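Local coordinates for protein cyanuric acid amidohydrolase (Azorhizobium caulinodans, PDB 4NQ3) that catalyses the hydrolytic ring opening of cyanuric acid to carboxybiuret, which loses carbon dioxide to give biuret, a step in atrazine degradation, at residues A[91-96]-A[107-112]; A[117-122]-A[165-170]; A[158-163]-A[173-178]. All blocks are in the same frame, centred on the assembly; numbering follows the deposited sequence.

Contact 1: residues A[91-96]-A[107-112]; sequences LVFERA and LAIGRA. With SO4 (sulfate ion), chain D.
Ile109 and Phe93 meet where strand 106-113, an outer strand of the second repeat's sheet, passes strand 89-97 of the first. CD1 of Ile109 lies 4.1 Å from CD1 of the Phe93 ring, approached obliquely, and 4.0 Å from the backbone O of Glu94. No hydrogen bond joins the two strands directly; the contact is side-chain packing between two sheets, with Leu239 and Leu35 adding to it. Beside this apolar patch Arg111 reaches a sulfate. Its CG sits between the backbone N and the carbonyl carbon (chi1 49°), and from CG the chain runs extended to NE. CG of Arg111 passes 3.7 Å from sulfate O4, and CD stays beside the same oxygen. Arg111 NE donates to O4 at 2.8 Å. At the tip, Arg111 NH2 donates to O3 at 3.0 Å and only weakly to O4. From the other strand Arg95, bent at chi3, gives NH2 to the same O3 at 2.7 Å and NH1 to O2 with an N-H...O angle of 167°. A water links Arg95 NH1 to Ile109 O. Both guanidinium edges face the anion, probably from the crystallisation liquor; its charge likely offsets theirs, with Arg95 NH2 and Arg111 NH2 4.7 Å apart.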
loop_
_atom_site.group_PDB
_atom_site.type_symbol
_atom_site.label_atom_id
_atom_site.label_comp_id
_atom_site.label_asym_id
_atom_site.label_seq_id
_atom_site.Cartn_x
_atom_site.Cartn_y
_atom_site.Cartn_z
ATOM N N LEU A 91 -25.315 4.887 9.076
ATOM C CA LEU A 91 -26.164 5.962 9.540
ATOM C C LEU A 91 -27.522 5.852 8.853
ATOM O O LEU A 91 -27.633 6.167 7.661
ATOM C CB LEU A 91 -25.531 7.285 9.191
ATOM C CG LEU A 91 -25.831 8.385 10.161
ATOM C CD1 LEU A 91 -25.621 7.837 11.552
ATOM C CD2 LEU A 91 -24.882 9.515 9.845
ATOM N N VAL A 92 -28.557 5.401 9.559
ATOM C CA VAL A 92 -29.867 5.263 8.920
ATOM C C VAL A 92 -30.735 6.476 9.189
ATOM O O VAL A 92 -30.912 6.871 10.337
ATOM C CB VAL A 92 -30.627 4.030 9.395
ATOM C CG1 VAL A 92 -31.982 3.989 8.702
ATOM C CG2 VAL A 92 -29.850 2.779 9.056
ATOM N N PHE A 93 -31.263 7.060 8.120
ATOM C CA PHE A 93 -32.124 8.243 8.167
ATOM C C PHE A 93 -33.568 7.846 7.919
ATOM O O PHE A 93 -33.907 7.420 6.805
ATOM C CB PHE A 93 -31.686 9.253 7.112
ATOM C CG PHE A 93 -30.371 9.909 7.411
ATOM C CD1 PHE A 93 -30.306 11.015 8.252
ATOM C CD2 PHE A 93 -29.201 9.432 6.842
ATOM C CE1 PHE A 93 -29.081 11.631 8.525
ATOM C CE2 PHE A 93 -27.970 10.037 7.107
ATOM C CZ PHE A 93 -27.910 11.142 7.951
ATOM N N GLU A 94 -34.416 7.993 8.937
ATOM C CA GLU A 94 -35.807 7.560 8.870
ATOM C C GLU A 94 -36.744 8.744 8.976
ATOM O O GLU A 94 -36.465 9.673 9.698
ATOM C CB GLU A 94 -36.080 6.572 10.006
ATOM C CG GLU A 94 -37.475 5.961 10.051
ATOM C CD GLU A 94 -37.685 5.102 11.299
ATOM O OE1 GLU A 94 -36.771 5.101 12.153
ATOM O OE2 GLU A 94 -38.748 4.439 11.439
ATOM N N ARG A 95 -37.839 8.735 8.233
ATOM C CA ARG A 95 -38.894 9.732 8.413
ATOM C C ARG A 95 -40.068 9.080 9.165
ATOM O O ARG A 95 -40.564 8.041 8.737
ATOM C CB ARG A 95 -39.351 10.276 7.052
ATOM C CG ARG A 95 -40.500 11.282 7.088
ATOM C CD ARG A 95 -40.880 11.773 5.689
ATOM N NE ARG A 95 -41.299 10.656 4.851
ATOM C CZ ARG A 95 -41.196 10.623 3.520
ATOM N NH1 ARG A 95 -40.669 11.657 2.864
ATOM N NH2 ARG A 95 -41.600 9.543 2.841
ATOM N N ALA A 96 -40.520 9.672 10.269
ATOM C CA ALA A 96 -41.635 9.112 11.034
ATOM C C ALA A 96 -42.693 10.203 11.248
ATOM O O ALA A 96 -42.438 11.349 10.907
ATOM C CB ALA A 96 -41.155 8.552 12.348
ATOM N N LEU A 107 -34.805 18.783 12.337
ATOM C CA LEU A 107 -34.088 18.154 11.247
ATOM C C LEU A 107 -35.070 17.723 10.182
ATOM O O LEU A 107 -36.092 17.121 10.504
ATOM C CB LEU A 107 -33.278 16.954 11.742
ATOM C CG LEU A 107 -32.477 16.143 10.703
ATOM C CD1 LEU A 107 -31.569 17.037 9.886
ATOM C CD2 LEU A 107 -31.650 15.044 11.361
ATOM N N ALA A 108 -34.776 18.071 8.927
ATOM C CA ALA A 108 -35.553 17.618 7.775
ATOM C C ALA A 108 -34.633 16.862 6.825
ATOM O O ALA A 108 -33.449 17.185 6.718
ATOM C CB ALA A 108 -36.207 18.779 7.067
ATOM N N ILE A 109 -35.200 15.884 6.119
ATOM C CA ILE A 109 -34.476 14.989 5.232
ATOM C C ILE A 109 -35.159 14.853 3.890
ATOM O O ILE A 109 -36.363 14.621 3.825
ATOM C CB ILE A 109 -34.382 13.597 5.816
ATOM C CG1 ILE A 109 -33.801 13.644 7.218
ATOM C CG2 ILE A 109 -33.567 12.684 4.902
ATOM C CD1 ILE A 109 -34.167 12.430 7.982
ATOM N N GLY A 110 -34.406 14.999 2.809
ATOM C CA GLY A 110 -34.970 14.787 1.484
ATOM C C GLY A 110 -34.039 13.936 0.648
ATOM O O GLY A 110 -32.814 13.996 0.815
ATOM N N ARG A 111 -34.592 13.118 -0.235
ATOM C CA ARG A 111 -33.730 12.285 -1.058
ATOM C C ARG A 111 -34.119 12.475 -2.503
ATOM O O ARG A 111 -35.215 12.949 -2.773
ATOM C CB ARG A 111 -33.855 10.806 -0.684
ATOM C CG ARG A 111 -35.256 10.407 -0.609
ATOM C CD ARG A 111 -35.475 8.948 -0.748
ATOM N NE ARG A 111 -36.902 8.701 -0.573
ATOM C CZ ARG A 111 -37.432 7.516 -0.303
ATOM N NH1 ARG A 111 -36.632 6.461 -0.165
ATOM N NH2 ARG A 111 -38.755 7.392 -0.143
ATOM N N ALA A 112 -33.247 12.045 -3.413
ATOM C CA ALA A 112 -33.509 12.066 -4.846
ATOM C C ALA A 112 -32.470 11.191 -5.538
ATOM O O ALA A 112 -31.389 10.969 -4.989
ATOM C CB ALA A 112 -33.473 13.479 -5.390
HETATM S S SO4 D . -40.389 10.648 -0.699
HETATM O O1 SO4 D . -41.156 10.391 -1.923
HETATM O O2 SO4 D . -40.653 11.988 -0.154
HETATM O O3 SO4 D . -40.739 9.626 0.298
HETATM O O4 SO4 D . -38.967 10.575 -1.050
HETATM O O HOH W 1 -38.892 13.512 3.148
#

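Contact 2: residues A[117-122]-A[165-170]; sequences LPFEAL and VKEAEA
The loop between strand 106-113 and helix 125-141 of the second repeat leans on helix 162-170, with Phe119 resting on Ala168 and Glu167. Within the loop Pro118 to Ala121 form a type I beta turn: the backbone angles of Phe119 and Glu120 fit that class, and Ala121 N bonds to Pro118 O at 2.8 Å. Phe119 therefore stands at a corner of the turn, and its CA comes within 6.5 Å of the CA of Ala168. The methyl group of Ala168 meets CB of Phe119 at 4.2 Å, so the root of the aromatic side chain, and not its ring, makes the apolar touch. With CG anti to the carbonyl carbon (chi1 -71°), the ring is placed so that its edge comes near Glu167. CE2 of Phe119 lies 4.2 Å from Glu167 OE1, the oxygen near the ring plane, while ring and carboxylate planes are 70° apart. Leu160 also touches Phe119, and Thr175 touches Ala168, which joins this packing to the loops before and after helix 162-170. A salt bridge from Glu120 to Arg171 adds a polar link beyond the helix segment. Across the two segments no hydrogen bond or salt bridge forms: the small alanine permits the close approach, and the ring-edge hydrogens carry slight positive charge, so the carboxylate oxygen beside them probably adds at most a weak attraction.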
loop_
_atom_site.group_PDB
_atom_site.type_symbol
_atom_site.label_atom_id
_atom_site.label_comp_id
_atom_site.label_asym_id
_atom_site.label_seq_id
_atom_site.Cartn_x
_atom_site.Cartn_y
_atom_site.Cartn_z
ATOM N N LEU A 117 -25.372 8.235 -15.577
ATOM C CA LEU A 117 -24.554 9.339 -16.062
ATOM C C LEU A 117 -23.660 8.880 -17.196
ATOM O O LEU A 117 -22.774 8.043 -16.968
ATOM C CB LEU A 117 -23.686 9.887 -14.929
ATOM C CG LEU A 117 -22.654 10.936 -15.326
ATOM C CD1 LEU A 117 -23.335 12.238 -15.685
ATOM C CD2 LEU A 117 -21.610 11.124 -14.230
ATOM N N PRO A 118 -23.869 9.434 -18.407
ATOM C CA PRO A 118 -23.010 9.174 -19.579
ATOM C C PRO A 118 -21.545 9.395 -19.225
ATOM O O PRO A 118 -21.237 10.405 -18.599
ATOM C CB PRO A 118 -23.477 10.195 -20.607
ATOM C CG PRO A 118 -24.859 10.587 -20.166
ATOM C CD PRO A 118 -24.872 10.478 -18.671
ATOM N N PHE A 119 -20.669 8.460 -19.575
ATOM C CA PHE A 119 -19.270 8.541 -19.158
ATOM C C PHE A 119 -18.600 9.827 -19.631
ATOM O O PHE A 119 -17.624 10.292 -19.038
ATOM C CB PHE A 119 -18.493 7.334 -19.678
ATOM C CG PHE A 119 -18.841 6.048 -18.993
ATOM C CD1 PHE A 119 -19.300 6.047 -17.690
ATOM C CD2 PHE A 119 -18.755 4.839 -19.674
ATOM C CE1 PHE A 119 -19.624 4.854 -17.058
ATOM C CE2 PHE A 119 -19.092 3.638 -19.057
ATOM C CZ PHE A 119 -19.530 3.646 -17.755
ATOM N N GLU A 120 -19.125 10.410 -20.697
ATOM C CA GLU A 120 -18.512 11.610 -21.255
ATOM C C GLU A 120 -19.088 12.869 -20.622
ATOM O O GLU A 120 -18.698 13.985 -20.981
ATOM C CB GLU A 120 -18.677 11.638 -22.768
ATOM C CG GLU A 120 -20.111 11.600 -23.235
ATOM C CD GLU A 120 -20.673 10.187 -23.316
ATOM O OE1 GLU A 120 -21.578 9.955 -24.151
ATOM O OE2 GLU A 120 -20.188 9.303 -22.564
ATOM N N ALA A 121 -20.038 12.686 -19.707
ATOM C CA ALA A 121 -20.574 13.805 -18.943
ATOM C C ALA A 121 -19.856 13.965 -17.592
ATOM O O ALA A 121 -19.861 15.037 -17.004
ATOM C CB ALA A 121 -22.049 13.636 -18.737
ATOM N N LEU A 122 -19.226 12.898 -17.118
ATOM C CA LEU A 122 -18.580 12.904 -15.805
ATOM C C LEU A 122 -17.496 13.968 -15.784
ATOM O O LEU A 122 -16.731 14.099 -16.730
ATOM C CB LEU A 122 -18.010 11.511 -15.477
ATOM C CG LEU A 122 -17.282 11.314 -14.141
ATOM C CD1 LEU A 122 -17.618 9.957 -13.511
ATOM C CD2 LEU A 122 -15.770 11.459 -14.325
ATOM N N VAL A 165 -13.561 3.836 -19.761
ATOM C CA VAL A 165 -12.958 4.812 -20.654
ATOM C C VAL A 165 -12.862 4.246 -22.071
ATOM O O VAL A 165 -13.145 4.937 -23.052
ATOM C CB VAL A 165 -11.569 5.229 -20.179
ATOM C CG1 VAL A 165 -10.798 5.878 -21.317
ATOM C CG2 VAL A 165 -11.678 6.149 -18.959
ATOM N N LYS A 166 -12.429 2.992 -22.178
ATOM C CA LYS A 166 -12.302 2.379 -23.487
ATOM C C LYS A 166 -13.684 2.128 -24.094
ATOM O O LYS A 166 -13.833 2.171 -25.317
ATOM C CB LYS A 166 -11.474 1.085 -23.411
ATOM C CG LYS A 166 -9.981 1.306 -23.152
ATOM C CD LYS A 166 -9.337 2.156 -24.260
ATOM C CE LYS A 166 -7.990 2.784 -23.828
ATOM N NZ LYS A 166 -7.241 3.511 -24.924
ATOM N N GLU A 167 -14.705 1.913 -23.259
ATOM C CA GLU A 167 -16.072 1.772 -23.789
ATOM C C GLU A 167 -16.504 3.068 -24.439
ATOM O O GLU A 167 -17.053 3.068 -25.532
ATOM C CB GLU A 167 -17.093 1.393 -22.709
ATOM C CG GLU A 167 -16.949 -0.032 -22.153
ATOM C CD GLU A 167 -17.999 -0.383 -21.088
ATOM O OE1 GLU A 167 -19.160 0.093 -21.222
ATOM O OE2 GLU A 167 -17.652 -1.118 -20.119
ATOM N N ALA A 168 -16.201 4.171 -23.773
ATOM C CA ALA A 168 -16.586 5.481 -24.242
ATOM C C ALA A 168 -15.884 5.831 -25.542
ATOM O O ALA A 168 -16.496 6.339 -26.489
ATOM C CB ALA A 168 -16.283 6.491 -23.192
ATOM N N GLU A 169 -14.589 5.558 -25.590
ATOM C CA GLU A 169 -13.819 5.851 -26.787
ATOM C C GLU A 169 -14.296 4.996 -27.954
ATOM O O GLU A 169 -14.281 5.440 -29.100
ATOM C CB GLU A 169 -12.329 5.614 -26.551
ATOM C CG GLU A 169 -11.728 6.503 -25.471
ATOM C CD GLU A 169 -10.238 6.260 -25.295
ATOM O OE1 GLU A 169 -9.681 5.395 -26.026
ATOM O OE2 GLU A 169 -9.629 6.933 -24.426
ATOM N N ALA A 170 -14.765 3.788 -27.650
ATOM C CA ALA A 170 -15.208 2.857 -28.684
ATOM C C ALA A 170 -16.393 3.406 -29.479
ATOM O O ALA A 170 -16.584 3.046 -30.641
ATOM C CB ALA A 170 -15.560 1.525 -28.065
#

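Contact 3: residues A[158-163]-A[173-178]; sequences PLLTAM and ATTATS. With BR8 (barbituric acid), chain J; SO4 (sulfate ion), chain H.
Leu160 and Thr175 reach toward each other tip to tip, and one methyl does the touching: CD1 of Leu160 lies 3.6 Å from CB of Thr175 and 3.8 Å from each of its OG1 and CG2. Leu160 CD1 is also 3.9 Å from Thr177 O. Leu160 aims there with CG anti to the carbonyl carbon (chi1 -60°) and the chain extended to CD1. A hydrogen bond from Thr175 OG1 to Thr177 O helps fix the rotation of the threonine, the donor tilted 28° from the carbonyl plane. A valine here lacks the hydroxyl and would probably leave Thr177 O without this donor, with the backbone from Thr175 to Thr177 less firmly held. Thr177 then opens an ST turn, its OG1 accepting the backbone N-H of Asp179 just ahead of helix 180-199; Ala176, Thr177 and Ser178 here line a pocket holding barbituric acid. On the other segment, Ser183 OG of that helix bonds to Leu160 N. Next along, Thr161 is the N-cap of helix 162-170, its OG1 paired weakly with Arg164 N and also bonded to a sulfate O3 at 3.3 Å, while Asp303 of a neighbouring subunit receives the N-H of Ala162.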
loop_
_atom_site.group_PDB
_atom_site.type_symbol
_atom_site.label_atom_id
_atom_site.label_comp_id
_atom_site.label_asym_id
_atom_site.label_seq_id
_atom_site.Cartn_x
_atom_site.Cartn_y
_atom_site.Cartn_z
ATOM N N PRO A 158 -20.539 8.541 -9.494
ATOM C CA PRO A 158 -19.813 7.449 -10.141
ATOM C C PRO A 158 -18.352 7.780 -10.346
ATOM O O PRO A 158 -17.909 8.805 -9.824
ATOM C CB PRO A 158 -20.545 7.295 -11.481
ATOM C CG PRO A 158 -21.080 8.625 -11.760
ATOM C CD PRO A 158 -21.455 9.214 -10.429
ATOM N N LEU A 159 -17.615 6.901 -11.031
ATOM C CA LEU A 159 -16.220 7.154 -11.386
ATOM C C LEU A 159 -15.905 6.403 -12.665
ATOM O O LEU A 159 -16.754 5.684 -13.184
ATOM C CB LEU A 159 -15.276 6.725 -10.260
ATOM C CG LEU A 159 -15.350 5.258 -9.797
ATOM C CD1 LEU A 159 -14.699 4.315 -10.803
ATOM C CD2 LEU A 159 -14.728 5.090 -8.441
ATOM N N LEU A 160 -14.680 6.538 -13.153
ATOM C CA LEU A 160 -14.263 5.824 -14.356
ATOM C C LEU A 160 -13.203 4.747 -14.075
ATOM O O LEU A 160 -12.266 4.942 -13.290
ATOM C CB LEU A 160 -13.714 6.805 -15.393
ATOM C CG LEU A 160 -14.682 7.886 -15.867
ATOM C CD1 LEU A 160 -14.021 8.752 -16.913
ATOM C CD2 LEU A 160 -15.934 7.243 -16.438
ATOM N N THR A 161 -13.374 3.598 -14.713
ATOM C CA THR A 161 -12.341 2.579 -14.731
ATOM C C THR A 161 -11.753 2.517 -16.133
ATOM O O THR A 161 -12.320 3.080 -17.073
ATOM C CB THR A 161 -12.880 1.207 -14.366
ATOM O OG1 THR A 161 -13.817 0.812 -15.377
ATOM C CG2 THR A 161 -13.556 1.236 -12.987
ATOM N N ALA A 162 -10.630 1.821 -16.282
ATOM C CA ALA A 162 -10.021 1.663 -17.595
ATOM C C ALA A 162 -11.061 1.149 -18.599
ATOM O O ALA A 162 -11.192 1.700 -19.702
ATOM C CB ALA A 162 -8.821 0.722 -17.515
HETATM N N MSE A 163 -11.818 0.123 -18.196
HETATM C CA MSE A 163 -12.800 -0.507 -19.078
HETATM C C MSE A 163 -13.834 0.523 -19.566
HETATM O O MSE A 163 -14.183 0.566 -20.746
HETATM C CB MSE A 163 -13.491 -1.672 -18.370
HETATM C CG MSE A 163 -14.299 -2.600 -19.280
HETATM SE SE MSE A 163 -14.611 -4.308 -18.394
HETATM C CE MSE A 163 -14.911 -5.511 -19.908
ATOM N N ALA A 173 -16.715 8.886 -28.228
ATOM C CA ALA A 173 -16.735 9.871 -27.151
ATOM C C ALA A 173 -15.363 10.007 -26.514
ATOM O O ALA A 173 -14.504 9.147 -26.688
ATOM C CB ALA A 173 -17.767 9.491 -26.095
ATOM N N THR A 174 -15.150 11.110 -25.808
ATOM C CA THR A 174 -13.985 11.240 -24.937
ATOM C C THR A 174 -14.453 11.370 -23.495
ATOM O O THR A 174 -15.558 11.838 -23.232
ATOM C CB THR A 174 -13.129 12.449 -25.294
ATOM O OG1 THR A 174 -13.927 13.641 -25.192
ATOM C CG2 THR A 174 -12.587 12.301 -26.710
ATOM N N THR A 175 -13.644 10.921 -22.553
ATOM C CA THR A 175 -13.973 11.178 -21.167
ATOM C C THR A 175 -13.052 12.307 -20.738
ATOM O O THR A 175 -12.105 12.633 -21.455
ATOM C CB THR A 175 -13.812 9.940 -20.259
ATOM O OG1 THR A 175 -12.463 9.455 -20.312
ATOM C CG2 THR A 175 -14.755 8.848 -20.687
ATOM N N ALA A 176 -13.360 12.927 -19.602
ATOM C CA ALA A 176 -12.620 14.091 -19.127
ATOM C C ALA A 176 -11.238 13.694 -18.593
ATOM O O ALA A 176 -10.383 14.535 -18.329
ATOM C CB ALA A 176 -13.417 14.802 -18.073
ATOM N N THR A 177 -11.037 12.397 -18.412
ATOM C CA THR A 177 -9.765 11.884 -17.941
ATOM C C THR A 177 -9.634 10.425 -18.288
ATOM O O THR A 177 -10.622 9.775 -18.639
ATOM C CB THR A 177 -9.607 12.034 -16.414
ATOM O OG1 THR A 177 -8.242 11.782 -16.055
ATOM C CG2 THR A 177 -10.469 11.011 -15.693
ATOM N N SER A 178 -8.417 9.906 -18.182
ATOM C CA SER A 178 -8.216 8.469 -18.275
ATOM C C SER A 178 -7.601 7.947 -16.975
ATOM O O SER A 178 -7.521 6.738 -16.781
ATOM C CB SER A 178 -7.324 8.116 -19.464
ATOM O OG SER A 178 -7.770 8.756 -20.650
HETATM N N1 BR8 J . -4.927 13.695 -16.231
HETATM C C2 BR8 J . -4.220 12.721 -16.894
HETATM O O2 BR8 J . -3.173 12.318 -16.410
HETATM N N3 BR8 J . -4.680 12.201 -18.085
HETATM C C4 BR8 J . -5.890 12.637 -18.659
HETATM O O4 BR8 J . -6.219 12.131 -19.697
HETATM C C5 BR8 J . -6.798 13.730 -18.062
HETATM C C6 BR8 J . -6.154 14.197 -16.734
HETATM O O8 BR8 J . -6.714 15.058 -16.081
HETATM S S SO4 H . -16.126 -2.040 -14.598
HETATM O O1 SO4 H . -17.056 -2.958 -13.929
HETATM O O2 SO4 H . -14.778 -2.612 -14.759
HETATM O O3 SO4 H . -16.073 -0.862 -13.741
HETATM O O4 SO4 H . -16.638 -1.651 -15.920
#

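In the fold
Contacts 2 and 3 are neighbours, their centres 6 Å apart, and both draw on helix 162-170. Their segments alternate along the chain and touch: Ala168 O lies 3.1 Å from Ala173 N, a probable hydrogen bond, and Leu117 CD2 packs 3.6 Å from Pro158 CG. Contact 1, where the first and second repeats meet, stands apart, its centre 33 Å from that of contact 2 and 32 Å from that of contact 3. Between side chains, Phe93 is about 12 Å from the active-site Lys156, while Phe119 is about 11 Å and Leu160 about 8 Å from substrate-binding Ser227. Contact 3 alone includes residues lining a barbituric acid pocket; another barbituric acid lies about 13 Å from the Leu160 side chain.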